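Local coordinates for CMP/dCMP-type deaminase domain-containing protein (Aspergillus oryzae RIB40, PDB 7DS1) that probably acts as a zinc-dependent Rib2 deaminase on the ribitylated pyrimidine phosphate DARIPP in riboflavin biosynthesis, at residues A16-P21 against T50-E55; F26-I31 against H61-C66; A57-A62 against G103-G108; V94-M99 against K129-V134. One frame throughout, in Å; residues are numbered along the deposited sequence. Where two conformers were deposited one is given.

Interaction 1: residues A16-P21 against T50-E55; sequences AEKSPP and TGYTME. With HJL ([(2~{R},3~{S},4~{S})-5-[[2,5-bis(azanyl)-6-oxidanylidene-1~{H}-pyrimidin-4-yl]amino]-2,3,4-tris(oxidanyl)pentyl] dihydrogen phosphate), chain C.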
# COMPACT_ATOMS: atom_id res chain seq x y z
N ALA A 16 -7.98 4.49 5.16
CA ALA A 16 -8.89 3.47 4.63
C ALA A 16 -10.34 3.77 4.98
O ALA A 16 -11.24 3.48 4.19
CB ALA A 16 -8.50 2.09 5.18
N GLU A 17 -10.58 4.35 6.15
CA GLU A 17 -11.95 4.65 6.56
C GLU A 17 -12.60 5.73 5.72
O GLU A 17 -13.83 5.88 5.79
CB GLU A 17 -11.97 5.03 8.04
CG GLU A 17 -11.69 3.85 8.95
CD GLU A 17 -11.97 4.14 10.40
OE1 GLU A 17 -11.25 4.97 10.99
OE2 GLU A 17 -12.91 3.53 10.95
N LYS A 18 -11.82 6.48 4.94
CA LYS A 18 -12.39 7.44 3.99
C LYS A 18 -12.92 6.77 2.72
O LYS A 18 -13.67 7.41 1.98
CB LYS A 18 -11.33 8.48 3.61
CG LYS A 18 -10.79 9.29 4.79
CD LYS A 18 -9.71 10.25 4.33
CE LYS A 18 -9.20 11.12 5.47
NZ LYS A 18 -8.07 12.00 5.02
N SER A 19 -12.55 5.51 2.47
CA SER A 19 -12.95 4.84 1.24
C SER A 19 -14.45 4.55 1.24
O SER A 19 -15.00 4.09 2.25
CB SER A 19 -12.20 3.52 1.04
OG SER A 19 -10.83 3.62 1.38
N PRO A 20 -15.14 4.79 0.12
CA PRO A 20 -16.55 4.43 0.03
C PRO A 20 -16.70 2.92 -0.08
O PRO A 20 -16.02 2.27 -0.88
CB PRO A 20 -17.02 5.13 -1.25
CG PRO A 20 -15.78 5.30 -2.07
CD PRO A 20 -14.63 5.43 -1.11
N PRO A 21 -17.57 2.32 0.74
CA PRO A 21 -17.76 0.86 0.69
C PRO A 21 -18.36 0.42 -0.64
O PRO A 21 -19.34 0.99 -1.12
CB PRO A 21 -18.71 0.59 1.86
CG PRO A 21 -18.51 1.76 2.79
CD PRO A 21 -18.24 2.93 1.90
N THR A 50 0.11 10.07 0.26
CA THR A 50 -0.86 9.17 0.87
C THR A 50 -1.94 8.86 -0.15
O THR A 50 -2.11 9.58 -1.13
CB THR A 50 -1.50 9.76 2.13
OG1 THR A 50 -2.40 10.83 1.77
CG2 THR A 50 -0.44 10.29 3.12
N GLY A 51 -2.69 7.78 0.10
CA GLY A 51 -3.83 7.44 -0.73
C GLY A 51 -4.75 6.47 -0.04
O GLY A 51 -4.36 5.77 0.90
N TYR A 52 -5.99 6.42 -0.51
CA TYR A 52 -6.93 5.41 -0.04
C TYR A 52 -7.78 4.93 -1.22
O TYR A 52 -7.84 5.58 -2.26
CB TYR A 52 -7.80 5.92 1.13
CG TYR A 52 -8.65 7.13 0.82
CD1 TYR A 52 -9.94 6.99 0.31
CD2 TYR A 52 -8.17 8.42 1.05
CE1 TYR A 52 -10.73 8.09 0.02
CE2 TYR A 52 -8.95 9.53 0.77
CZ TYR A 52 -10.22 9.36 0.25
OH TYR A 52 -11.02 10.44 -0.03
N THR A 53 -8.41 3.77 -1.04
CA THR A 53 -9.19 3.15 -2.10
C THR A 53 -10.26 4.09 -2.63
O THR A 53 -11.08 4.61 -1.87
CB THR A 53 -9.83 1.87 -1.58
OG1 THR A 53 -8.81 1.07 -0.98
CG2 THR A 53 -10.52 1.09 -2.72
N MET A 54 -10.25 4.29 -3.96
CA MET A 54 -11.24 5.10 -4.67
C MET A 54 -11.24 6.56 -4.20
O MET A 54 -12.24 7.26 -4.31
CB MET A 54 -12.63 4.48 -4.58
CG MET A 54 -12.76 3.27 -5.50
SD MET A 54 -14.28 2.34 -5.24
CE MET A 54 -14.24 1.20 -6.63
N GLU A 55 -10.09 7.01 -3.68
CA GLU A 55 -9.92 8.44 -3.42
C GLU A 55 -10.03 9.24 -4.71
O GLU A 55 -10.62 10.33 -4.73
CB GLU A 55 -8.56 8.69 -2.76
CG GLU A 55 -8.21 10.17 -2.64
CD GLU A 55 -6.87 10.40 -1.95
OE1 GLU A 55 -6.15 9.42 -1.69
OE2 GLU A 55 -6.55 11.58 -1.67
C2 HJL C . -5.44 -3.26 -1.75
C4 HJL C . -6.93 -1.61 -2.42
C5 HJL C . -7.79 -2.61 -2.92
C6 HJL C . -7.41 -3.92 -2.83
N1 HJL C . -6.21 -4.22 -2.24
N2 HJL C . -4.16 -3.62 -1.13
N3 HJL C . -5.77 -1.95 -1.85
N5 HJL C . -9.03 -2.26 -3.52
O4 HJL C . -7.24 -0.42 -2.50
C1' HJL C . -7.66 -6.20 -3.98
C2' HJL C . -8.72 -7.09 -4.66
C3' HJL C . -9.41 -6.31 -5.81
C4' HJL C . -10.23 -7.33 -6.67
C5' HJL C . -11.22 -6.60 -7.62
N1' HJL C . -8.29 -4.99 -3.36
O1P HJL C . -10.39 -3.72 -7.40
O2' HJL C . -8.11 -8.22 -5.19
O2P HJL C . -9.60 -3.82 -9.85
O3' HJL C . -10.24 -5.33 -5.23
O3P HJL C . -12.01 -4.03 -8.98
O4' HJL C . -9.39 -8.10 -7.44
O5' HJL C . -10.40 -5.89 -8.57
PAN HJL C . -10.61 -4.32 -8.68

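Interaction 2: residues F26-I31 against H61-C66; sequences FRVGAI and HAEQCC. With ZN (zinc ion), chain B; HJL ([(2~{R},3~{S},4~{S})-5-[[2,5-bis(azanyl)-6-oxidanylidene-1~{H}-pyrimidin-4-yl]amino]-2,3,4-tris(oxidanyl)pentyl] dihydrogen phosphate), chain C.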
# COMPACT_ATOMS: atom_id res chain seq x y z
N PHE A 26 -11.66 -3.83 -1.54
CA PHE A 26 -11.33 -3.68 -0.13
C PHE A 26 -11.00 -2.23 0.17
O PHE A 26 -10.33 -1.56 -0.62
CB PHE A 26 -10.12 -4.55 0.26
CG PHE A 26 -10.34 -6.03 0.11
CD1 PHE A 26 -11.26 -6.69 0.91
CD2 PHE A 26 -9.57 -6.78 -0.78
CE1 PHE A 26 -11.45 -8.06 0.79
CE2 PHE A 26 -9.76 -8.15 -0.90
CZ PHE A 26 -10.70 -8.79 -0.12
N ARG A 27 -11.44 -1.75 1.34
CA ARG A 27 -11.11 -0.40 1.79
C ARG A 27 -9.74 -0.40 2.46
O ARG A 27 -9.57 -0.97 3.54
CB ARG A 27 -12.17 0.12 2.75
CG ARG A 27 -13.55 0.17 2.13
CD ARG A 27 -14.61 0.26 3.20
NE ARG A 27 -14.73 1.61 3.75
CZ ARG A 27 -14.81 1.87 5.06
NH1 ARG A 27 -14.76 0.88 5.94
NH2 ARG A 27 -14.94 3.12 5.48
N VAL A 28 -8.77 0.27 1.83
CA VAL A 28 -7.36 0.20 2.20
C VAL A 28 -6.80 1.62 2.24
O VAL A 28 -7.31 2.52 1.58
CB VAL A 28 -6.61 -0.70 1.18
CG1 VAL A 28 -5.11 -0.72 1.43
CG2 VAL A 28 -7.15 -2.12 1.23
N GLY A 29 -5.76 1.82 3.05
CA GLY A 29 -5.04 3.07 3.07
C GLY A 29 -3.55 2.83 2.95
O GLY A 29 -3.04 1.79 3.36
N ALA A 30 -2.85 3.82 2.37
CA ALA A 30 -1.43 3.71 2.06
C ALA A 30 -0.70 5.02 2.33
O ALA A 30 -1.23 6.10 2.05
CB ALA A 30 -1.20 3.31 0.60
N ILE A 31 0.53 4.93 2.85
CA ILE A 31 1.36 6.10 3.14
C ILE A 31 2.76 5.84 2.62
O ILE A 31 3.37 4.83 2.98
CB ILE A 31 1.42 6.42 4.65
CG1 ILE A 31 0.03 6.82 5.18
CG2 ILE A 31 2.43 7.56 4.92
CD1 ILE A 31 -0.03 6.91 6.72
N HIS A 61 -6.98 1.74 -6.49
CA HIS A 61 -6.56 1.17 -5.22
C HIS A 61 -5.82 2.22 -4.38
O HIS A 61 -5.39 3.26 -4.87
CB HIS A 61 -5.67 -0.05 -5.45
CG HIS A 61 -6.43 -1.28 -5.84
ND1 HIS A 61 -5.86 -2.54 -5.85
CD2 HIS A 61 -7.72 -1.45 -6.22
CE1 HIS A 61 -6.77 -3.43 -6.23
NE2 HIS A 61 -7.90 -2.79 -6.46
N ALA A 62 -5.65 1.90 -3.08
CA ALA A 62 -4.99 2.83 -2.16
C ALA A 62 -3.57 3.15 -2.63
O ALA A 62 -3.19 4.33 -2.71
CB ALA A 62 -4.95 2.24 -0.74
N GLU A 63 -2.78 2.12 -2.93
CA GLU A 63 -1.39 2.33 -3.34
C GLU A 63 -1.34 3.09 -4.66
O GLU A 63 -0.46 3.93 -4.87
CB GLU A 63 -0.67 0.99 -3.48
CG GLU A 63 -0.83 0.08 -2.27
CD GLU A 63 -2.00 -0.88 -2.40
OE1 GLU A 63 -3.17 -0.42 -2.42
OE2 GLU A 63 -1.76 -2.10 -2.48
N GLN A 64 -2.27 2.77 -5.56
CA GLN A 64 -2.39 3.47 -6.83
C GLN A 64 -2.68 4.95 -6.64
O GLN A 64 -2.06 5.81 -7.27
CB GLN A 64 -3.48 2.79 -7.65
CG GLN A 64 -3.75 3.41 -9.01
CD GLN A 64 -4.89 2.72 -9.72
OE1 GLN A 64 -5.57 1.88 -9.13
NE2 GLN A 64 -5.10 3.06 -10.99
N CYS A 65 -3.63 5.27 -5.75
CA CYS A 65 -3.95 6.67 -5.48
C CYS A 65 -2.78 7.38 -4.81
O CYS A 65 -2.53 8.57 -5.07
CB CYS A 65 -5.19 6.77 -4.60
SG CYS A 65 -6.70 6.40 -5.51
N CYS A 66 -2.06 6.67 -3.94
CA CYS A 66 -0.89 7.26 -3.29
C CYS A 66 0.13 7.71 -4.34
O CYS A 66 0.59 8.86 -4.32
CB CYS A 66 -0.30 6.24 -2.33
SG CYS A 66 1.16 6.80 -1.44
ZN ZN B . -3.96 -3.13 -5.57
C2 HJL C . -5.44 -3.26 -1.75
C4 HJL C . -6.93 -1.61 -2.42
C5 HJL C . -7.79 -2.61 -2.92
C6 HJL C . -7.41 -3.92 -2.83
N1 HJL C . -6.21 -4.22 -2.24
N2 HJL C . -4.16 -3.62 -1.13
N3 HJL C . -5.77 -1.95 -1.85
N5 HJL C . -9.03 -2.26 -3.52
O4 HJL C . -7.24 -0.42 -2.50
C1' HJL C . -7.66 -6.20 -3.98
C2' HJL C . -8.72 -7.09 -4.66
C3' HJL C . -9.41 -6.31 -5.81
C4' HJL C . -10.23 -7.33 -6.67
C5' HJL C . -11.22 -6.60 -7.62
N1' HJL C . -8.29 -4.99 -3.36
O1P HJL C . -10.39 -3.72 -7.40
O2' HJL C . -8.11 -8.22 -5.19
O2P HJL C . -9.60 -3.82 -9.85
O3' HJL C . -10.24 -5.33 -5.23
O3P HJL C . -12.01 -4.03 -8.98
O4' HJL C . -9.39 -8.10 -7.44
O5' HJL C . -10.40 -5.89 -8.57
PAN HJL C . -10.61 -4.32 -8.68
O HOH W 1 -3.56 -3.55 -3.47

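Interaction 3: residues A57-A62 against G103-G108; sequences AGNTHA and GKRLSG. With ZN (zinc ion), chain B; HJL ([(2~{R},3~{S},4~{S})-5-[[2,5-bis(azanyl)-6-oxidanylidene-1~{H}-pyrimidin-4-yl]amino]-2,3,4-tris(oxidanyl)pentyl] dihydrogen phosphate), chain C.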
# COMPACT_ATOMS: atom_id res chain seq x y z
N ALA A 57 -10.99 9.40 -9.00
CA ALA A 57 -12.03 8.89 -9.87
C ALA A 57 -11.59 7.62 -10.59
O ALA A 57 -10.41 7.44 -10.92
CB ALA A 57 -12.44 9.94 -10.91
N GLY A 58 -12.55 6.73 -10.83
CA GLY A 58 -12.27 5.46 -11.44
C GLY A 58 -12.05 4.38 -10.41
O GLY A 58 -12.19 4.57 -9.19
N ASN A 59 -11.70 3.20 -10.91
CA ASN A 59 -11.47 2.02 -10.08
C ASN A 59 -10.02 2.05 -9.60
O ASN A 59 -9.13 1.49 -10.24
CB ASN A 59 -11.78 0.76 -10.87
CG ASN A 59 -11.77 -0.49 -10.00
OD1 ASN A 59 -11.44 -0.42 -8.82
ND2 ASN A 59 -12.13 -1.62 -10.59
N THR A 60 -9.78 2.70 -8.46
CA THR A 60 -8.42 2.96 -8.01
C THR A 60 -8.16 2.34 -6.64
O THR A 60 -8.99 2.41 -5.73
CB THR A 60 -8.13 4.47 -7.94
OG1 THR A 60 -9.11 5.11 -7.10
CG2 THR A 60 -8.20 5.07 -9.34
N HIS A 61 -6.98 1.74 -6.49
CA HIS A 61 -6.56 1.17 -5.22
C HIS A 61 -5.82 2.22 -4.38
O HIS A 61 -5.39 3.26 -4.87
CB HIS A 61 -5.67 -0.05 -5.45
CG HIS A 61 -6.43 -1.28 -5.84
ND1 HIS A 61 -5.86 -2.54 -5.85
CD2 HIS A 61 -7.72 -1.45 -6.22
CE1 HIS A 61 -6.77 -3.43 -6.23
NE2 HIS A 61 -7.90 -2.79 -6.46
N ALA A 62 -5.65 1.90 -3.08
CA ALA A 62 -4.99 2.83 -2.16
C ALA A 62 -3.57 3.15 -2.63
O ALA A 62 -3.19 4.33 -2.71
CB ALA A 62 -4.95 2.24 -0.74
N GLY A 103 -1.48 -8.70 -6.34
CA GLY A 103 -0.71 -9.25 -7.44
C GLY A 103 -1.56 -9.48 -8.66
O GLY A 103 -1.05 -9.78 -9.74
N LYS A 104 -2.88 -9.37 -8.49
CA LYS A 104 -3.82 -9.55 -9.59
C LYS A 104 -5.09 -8.79 -9.22
O LYS A 104 -5.45 -8.72 -8.05
CB LYS A 104 -4.13 -11.04 -9.84
CG LYS A 104 -4.82 -11.33 -11.17
CD LYS A 104 -4.86 -12.83 -11.47
CE LYS A 104 -6.28 -13.31 -11.70
NZ LYS A 104 -6.37 -14.79 -11.87
N ARG A 105 -5.73 -8.20 -10.23
CA ARG A 105 -7.01 -7.52 -10.05
C ARG A 105 -8.04 -8.18 -10.95
O ARG A 105 -7.77 -8.40 -12.14
CB ARG A 105 -6.89 -6.02 -10.34
CG ARG A 105 -5.96 -5.31 -9.37
CD ARG A 105 -5.81 -3.81 -9.63
NE ARG A 105 -7.09 -3.11 -9.63
CZ ARG A 105 -7.22 -1.78 -9.67
NH1 ARG A 105 -8.44 -1.24 -9.70
NH2 ARG A 105 -6.14 -1.01 -9.70
N LEU A 106 -9.20 -8.52 -10.38
CA LEU A 106 -10.24 -9.17 -11.18
C LEU A 106 -10.71 -8.29 -12.32
O LEU A 106 -11.18 -8.80 -13.34
CB LEU A 106 -11.42 -9.56 -10.29
CG LEU A 106 -11.18 -10.71 -9.31
CD1 LEU A 106 -12.36 -10.85 -8.36
CD2 LEU A 106 -10.96 -12.02 -10.06
N SER A 107 -10.59 -6.96 -12.17
CA SER A 107 -10.99 -6.03 -13.22
C SER A 107 -10.03 -6.04 -14.40
O SER A 107 -10.38 -5.51 -15.46
CB SER A 107 -11.07 -4.61 -12.65
OG SER A 107 -9.79 -4.15 -12.24
N GLY A 108 -8.85 -6.62 -14.25
CA GLY A 108 -7.85 -6.57 -15.29
C GLY A 108 -6.97 -5.34 -15.24
O GLY A 108 -6.06 -5.22 -16.07
ZN ZN B . -3.96 -3.13 -5.57
C2 HJL C . -5.44 -3.26 -1.75
C4 HJL C . -6.93 -1.61 -2.42
C5 HJL C . -7.79 -2.61 -2.92
C6 HJL C . -7.41 -3.92 -2.83
N1 HJL C . -6.21 -4.22 -2.24
N2 HJL C . -4.16 -3.62 -1.13
N3 HJL C . -5.77 -1.95 -1.85
N5 HJL C . -9.03 -2.26 -3.52
O4 HJL C . -7.24 -0.42 -2.50
C1' HJL C . -7.66 -6.20 -3.98
C2' HJL C . -8.72 -7.09 -4.66
C3' HJL C . -9.41 -6.31 -5.81
C4' HJL C . -10.23 -7.33 -6.67
C5' HJL C . -11.22 -6.60 -7.62
N1' HJL C . -8.29 -4.99 -3.36
O1P HJL C . -10.39 -3.72 -7.40
O2' HJL C . -8.11 -8.22 -5.19
O2P HJL C . -9.60 -3.82 -9.85
O3' HJL C . -10.24 -5.33 -5.23
O3P HJL C . -12.01 -4.03 -8.98
O4' HJL C . -9.39 -8.10 -7.44
O5' HJL C . -10.40 -5.89 -8.57
PAN HJL C . -10.61 -4.32 -8.68
O HOH W 1 -3.56 -3.55 -3.47

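Interaction 4: residues V94-M99 against K129-V134; sequences VMYVTM and KIYFGV. With HJL ([(2~{R},3~{S},4~{S})-5-[[2,5-bis(azanyl)-6-oxidanylidene-1~{H}-pyrimidin-4-yl]amino]-2,3,4-tris(oxidanyl)pentyl] dihydrogen phosphate), chain C.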
# COMPACT_ATOMS: atom_id res chain seq x y z
N VAL A 94 9.75 3.87 1.42
CA VAL A 94 9.01 2.72 1.92
C VAL A 94 7.53 3.07 1.91
O VAL A 94 7.16 4.23 2.12
CB VAL A 94 9.46 2.30 3.34
CG1 VAL A 94 10.96 2.00 3.37
CG2 VAL A 94 9.12 3.38 4.37
N MET A 95 6.68 2.08 1.65
CA MET A 95 5.24 2.30 1.65
C MET A 95 4.59 1.44 2.72
O MET A 95 4.86 0.23 2.80
CB MET A 95 4.61 1.99 0.28
CG MET A 95 3.13 2.40 0.22
SD MET A 95 2.31 1.92 -1.33
CE MET A 95 2.80 3.27 -2.42
N TYR A 96 3.77 2.07 3.56
CA TYR A 96 2.89 1.39 4.50
C TYR A 96 1.53 1.25 3.83
O TYR A 96 1.04 2.18 3.21
CB TYR A 96 2.75 2.19 5.80
CG TYR A 96 4.04 2.23 6.59
CD1 TYR A 96 4.29 1.28 7.57
CD2 TYR A 96 5.01 3.19 6.33
CE1 TYR A 96 5.47 1.29 8.29
CE2 TYR A 96 6.20 3.21 7.04
CZ TYR A 96 6.42 2.26 8.02
OH TYR A 96 7.59 2.28 8.73
N VAL A 97 0.95 0.05 3.92
CA VAL A 97 -0.37 -0.25 3.35
C VAL A 97 -1.09 -1.17 4.33
O VAL A 97 -0.49 -2.10 4.87
CB VAL A 97 -0.26 -0.93 1.96
CG1 VAL A 97 -1.59 -0.83 1.22
CG2 VAL A 97 0.86 -0.33 1.11
N THR A 98 -2.39 -0.94 4.57
CA THR A 98 -3.07 -1.79 5.55
C THR A 98 -3.09 -3.25 5.09
O THR A 98 -2.92 -4.16 5.90
CB THR A 98 -4.50 -1.34 5.88
OG1 THR A 98 -5.31 -1.29 4.69
CG2 THR A 98 -4.51 0.01 6.58
N MET A 99 -3.26 -3.46 3.78
CA MET A 99 -3.36 -4.79 3.20
C MET A 99 -2.20 -5.01 2.23
O MET A 99 -1.75 -4.08 1.55
CB MET A 99 -4.69 -4.95 2.45
CG MET A 99 -4.89 -6.30 1.77
SD MET A 99 -6.56 -6.41 1.09
CE MET A 99 -7.53 -6.09 2.56
N LYS A 129 10.75 -1.02 0.16
CA LYS A 129 10.15 -1.94 1.13
C LYS A 129 8.68 -1.60 1.34
O LYS A 129 8.31 -0.43 1.37
CB LYS A 129 10.93 -1.89 2.46
CG LYS A 129 10.45 -2.93 3.48
CD LYS A 129 11.43 -3.06 4.63
CE LYS A 129 10.96 -4.13 5.62
NZ LYS A 129 11.92 -4.25 6.76
N ILE A 130 7.86 -2.64 1.50
CA ILE A 130 6.44 -2.51 1.83
C ILE A 130 6.21 -3.04 3.23
O ILE A 130 6.60 -4.17 3.54
CB ILE A 130 5.55 -3.30 0.84
CG1 ILE A 130 5.88 -2.92 -0.60
CG2 ILE A 130 4.07 -3.09 1.18
CD1 ILE A 130 5.66 -1.44 -0.93
N TYR A 131 5.55 -2.25 4.07
CA TYR A 131 5.06 -2.73 5.36
C TYR A 131 3.55 -2.86 5.26
O TYR A 131 2.88 -1.90 4.85
CB TYR A 131 5.41 -1.75 6.48
CG TYR A 131 6.88 -1.64 6.82
CD1 TYR A 131 7.44 -2.45 7.80
CD2 TYR A 131 7.70 -0.72 6.17
CE1 TYR A 131 8.78 -2.36 8.12
CE2 TYR A 131 9.04 -0.62 6.48
CZ TYR A 131 9.57 -1.44 7.46
OH TYR A 131 10.90 -1.34 7.78
N PHE A 132 2.99 -4.02 5.64
CA PHE A 132 1.54 -4.19 5.60
C PHE A 132 1.05 -4.99 6.80
O PHE A 132 1.82 -5.67 7.47
CB PHE A 132 1.07 -4.81 4.26
CG PHE A 132 1.62 -6.17 3.96
CD1 PHE A 132 0.99 -7.31 4.43
CD2 PHE A 132 2.75 -6.31 3.15
CE1 PHE A 132 1.48 -8.58 4.13
CE2 PHE A 132 3.26 -7.57 2.85
CZ PHE A 132 2.62 -8.71 3.34
N GLY A 133 -0.26 -4.88 7.07
CA GLY A 133 -0.86 -5.38 8.29
C GLY A 133 -1.55 -6.73 8.17
O GLY A 133 -1.58 -7.49 9.15
N VAL A 134 -2.12 -7.03 7.01
CA VAL A 134 -2.78 -8.32 6.77
C VAL A 134 -2.45 -8.78 5.36
O VAL A 134 -2.34 -7.96 4.44
CB VAL A 134 -4.32 -8.25 6.94
CG1 VAL A 134 -4.71 -7.79 8.34
CG2 VAL A 134 -4.96 -7.38 5.85
C2 HJL C . -5.44 -3.26 -1.75
C4 HJL C . -6.93 -1.61 -2.42
C5 HJL C . -7.79 -2.61 -2.92
C6 HJL C . -7.41 -3.92 -2.83
N1 HJL C . -6.21 -4.22 -2.24
N2 HJL C . -4.16 -3.62 -1.13
N3 HJL C . -5.77 -1.95 -1.85
N5 HJL C . -9.03 -2.26 -3.52
O4 HJL C . -7.24 -0.42 -2.50
C1' HJL C . -7.66 -6.20 -3.98
C2' HJL C . -8.72 -7.09 -4.66
C3' HJL C . -9.41 -6.31 -5.81
C4' HJL C . -10.23 -7.33 -6.67
C5' HJL C . -11.22 -6.60 -7.62
N1' HJL C . -8.29 -4.99 -3.36
O1P HJL C . -10.39 -3.72 -7.40
O2' HJL C . -8.11 -8.22 -5.19
O2P HJL C . -9.60 -3.82 -9.85
O3' HJL C . -10.24 -5.33 -5.23
O3P HJL C . -12.01 -4.03 -8.98
O4' HJL C . -9.39 -8.10 -7.44
O5' HJL C . -10.40 -5.89 -8.57
PAN HJL C . -10.61 -4.32 -8.68

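Interaction 1: residues A16-P21 against T50-E55
Lys18 lies across the Tyr52 ring, its CB over the middle of one face, 3.6 Å from the ring centroid and only 11° off the normal. The Lys18 chain crosses the ring at about a right angle and stays extended, passing CD over CE2 before NZ runs away from the contact. Within its own segment Tyr52 has Glu55 CB over the opposite face, so methylene groups clamp the phenol from above and below. Tyr52 has CG between its backbone N and carbonyl carbon (chi1 59°), which turns the ring toward the 16-21 segment. Packing is closest at Ser19, where CB comes within 3.3 Å of Thr53 O. In the type I turn that follows helix 4-16, Ser19 N and Ser19 OG both donate to Ala16 O, the hydroxyl at 2.8 Å. Facing it, the chain leaves edge strand 46-52 of the deaminase sheet through a type II turn from Tyr52 to Glu55, with Glu55 N bonded to Tyr52 O at 3.0 Å. The turn presents Thr53 to the ligand pocket, where Thr53 OG1 donates to HJL O4 at 2.6 Å; Val28 N donates to the same hydroxyl, and Phe26 O lies within hydrogen-bonding distance as a competing acceptor. The outer side is looser. Here Pro20 CG merely rests on Met54 CB at 4.1 Å, and the rest of the methionine chain extends away. Lys18 is likewise at the solvent side, its NZ 6.9 Å from Glu55 OE2, too far for direct contact between the opposite charges.

Interaction 2: residues F26-I31 against H61-C66
The His-Ala-Glu zinc motif of the cytidine deaminase superfamily opens helix 62-73, and its middle residue, Ala62, packs against Val28 and Ala30 beside the start of strand 29-36. Ala62 CB presses on Val28 O at 3.3 Å and meets Val28 CG1 at 3.7 Å. One turn further along the helix, Cys66 CB joins Ala62 CB in covering the methyl of Ala30. These small side chains let helix and strand approach to 7.1 Å between axes, at an angle of 39°. Val28 also faces the pyrimidine of HJL, its two methyl carbons near N3. On the other side of the pyrimidine is the His61 ring, with HJL C5 over its centre. His61, the N-cap residue, uses both ring nitrogens: ND1 binds zinc at 2.0 Å, alongside Cys102 and Cys112, while NE2 donates an almost straight bond to the phosphate oxygen HJL O1P, 2.8 Å away in the ring plane. Ala62 N at the helix start donates to HJL O4 at 2.9 Å. Glu63 bends at chi2 (93°), which brings its carboxylate to the pyrimidine, OE1 lying 3.1 Å from HJL N3. Its other oxygen, OE2, accepts a 2.5 Å bond from the zinc-bound water. Metal, water and carboxylate are thus gathered at the 2-amino end of the pyrimidine, consistent with attack by the water on C2 and proton transfer through the glutamate, as in related deaminases.

Interaction 3: residues A57-A62 against G103-G108
Stacking comes first: the guanidinium of Arg105 lies flat on His61, centres 3.6 Å apart and planes at 18°, on the face opposite the pyrimidine of HJL. It sits offset toward the ring rim, with Arg105 CD over the same face. The zinc-ligand ring is therefore sandwiched between arginine and pyrimidine, which restricts its rotation. Among the hydrogen bonds within the protein, Arg105 NH1 reaches Asn59 O at 2.9 Å; the acceptor is near the guanidinium plane, whereas the donor stands above the carbonyl plane. The bend of the arginine at chi3 (56°) folds this planar end back over the histidine, and Gln64 holds its NH2. The remaining bonds grip the phosphate of HJL. Arg105 NE (2.6 Å) and NH1 (2.8 Å) converge on O2P, while Asn59 ND2 donates an almost straight bond to O3P at 2.9 Å. Ser107 OG also lies against O2P, though so close that its exact geometry is doubtful. Next to this anion site, Leu106 N binds the ribityl hydroxyl O4' at 3.0 Å. Two loops line the phosphate end of the pocket here: segment 57-62 leads from strand 46-52 into helix 62-73, and segment 103-108 lies between strand 91-97 and helix 112-117.

Interaction 4: residues V94-M99 against K129-V134
Met95 and Ile130 lie side by side on parallel strands 94-97 and 129-132, whose axes approach to 4.8 Å and diverge by 19°. With helix 112-117 between them in the chain, the strands form a beta-alpha-beta unit of the deaminase sheet. Its ladder runs from Met95 N to Lys129 O (3.0 Å), from Tyr131 N to Met95 O (2.9 Å) and from Val97 N to Tyr131 O (2.9 Å). On one face of the sheet Tyr96 and Tyr131 point the same way, both with CG anti to the carbonyl carbon (chi1 -68°). Their rings are near parallel, 13° apart, but slid so that they barely overlap. Tyr96 CD1 presses on Tyr131 CB at 3.4 Å, and Tyr96 OH passes over the rim of the Tyr131 ring. The hydrogen bonds of that hydroxyl are to His5 and Arg35, while Val94 CB meets the Tyr131 ring at its edge. On the other face, Ile130 CD1 touches Met95 CB at 3.8 Å. Both chains turn a corner at Thr98 and Gly133. Beyond it Met99 brings its side chain near the pyrimidine of HJL and packs CB on Val134 CG2. At the corner Thr98 O takes two N-H groups: Val134 N in the carbonyl plane at 3.2 Å, and Gly133 N from above that plane at 3.0 Å.

All four contacts touch HJL. Interactions 1 and 2, with centres 6 Å apart, are stitched together where Ala30 N meets Gly51 O at 2.9 Å and Arg27 NE meets Ser19 O. Interactions 2 and 3 share His61 and Ala62, so the zinc site and the phosphate site belong to one continuous framework; Gln64 OE1 to Arg105 NH2, 3.0 Å, ties it further. Interaction 4 adjoins interaction 2 through the sheet, with Ile31 N 2.8 Å from Tyr96 O. Its centre is about 17 Å from that of interaction 3, yet the 94-99 and 103-108 segments nearly follow each other in sequence, separated by a short run that includes zinc ligand Cys102.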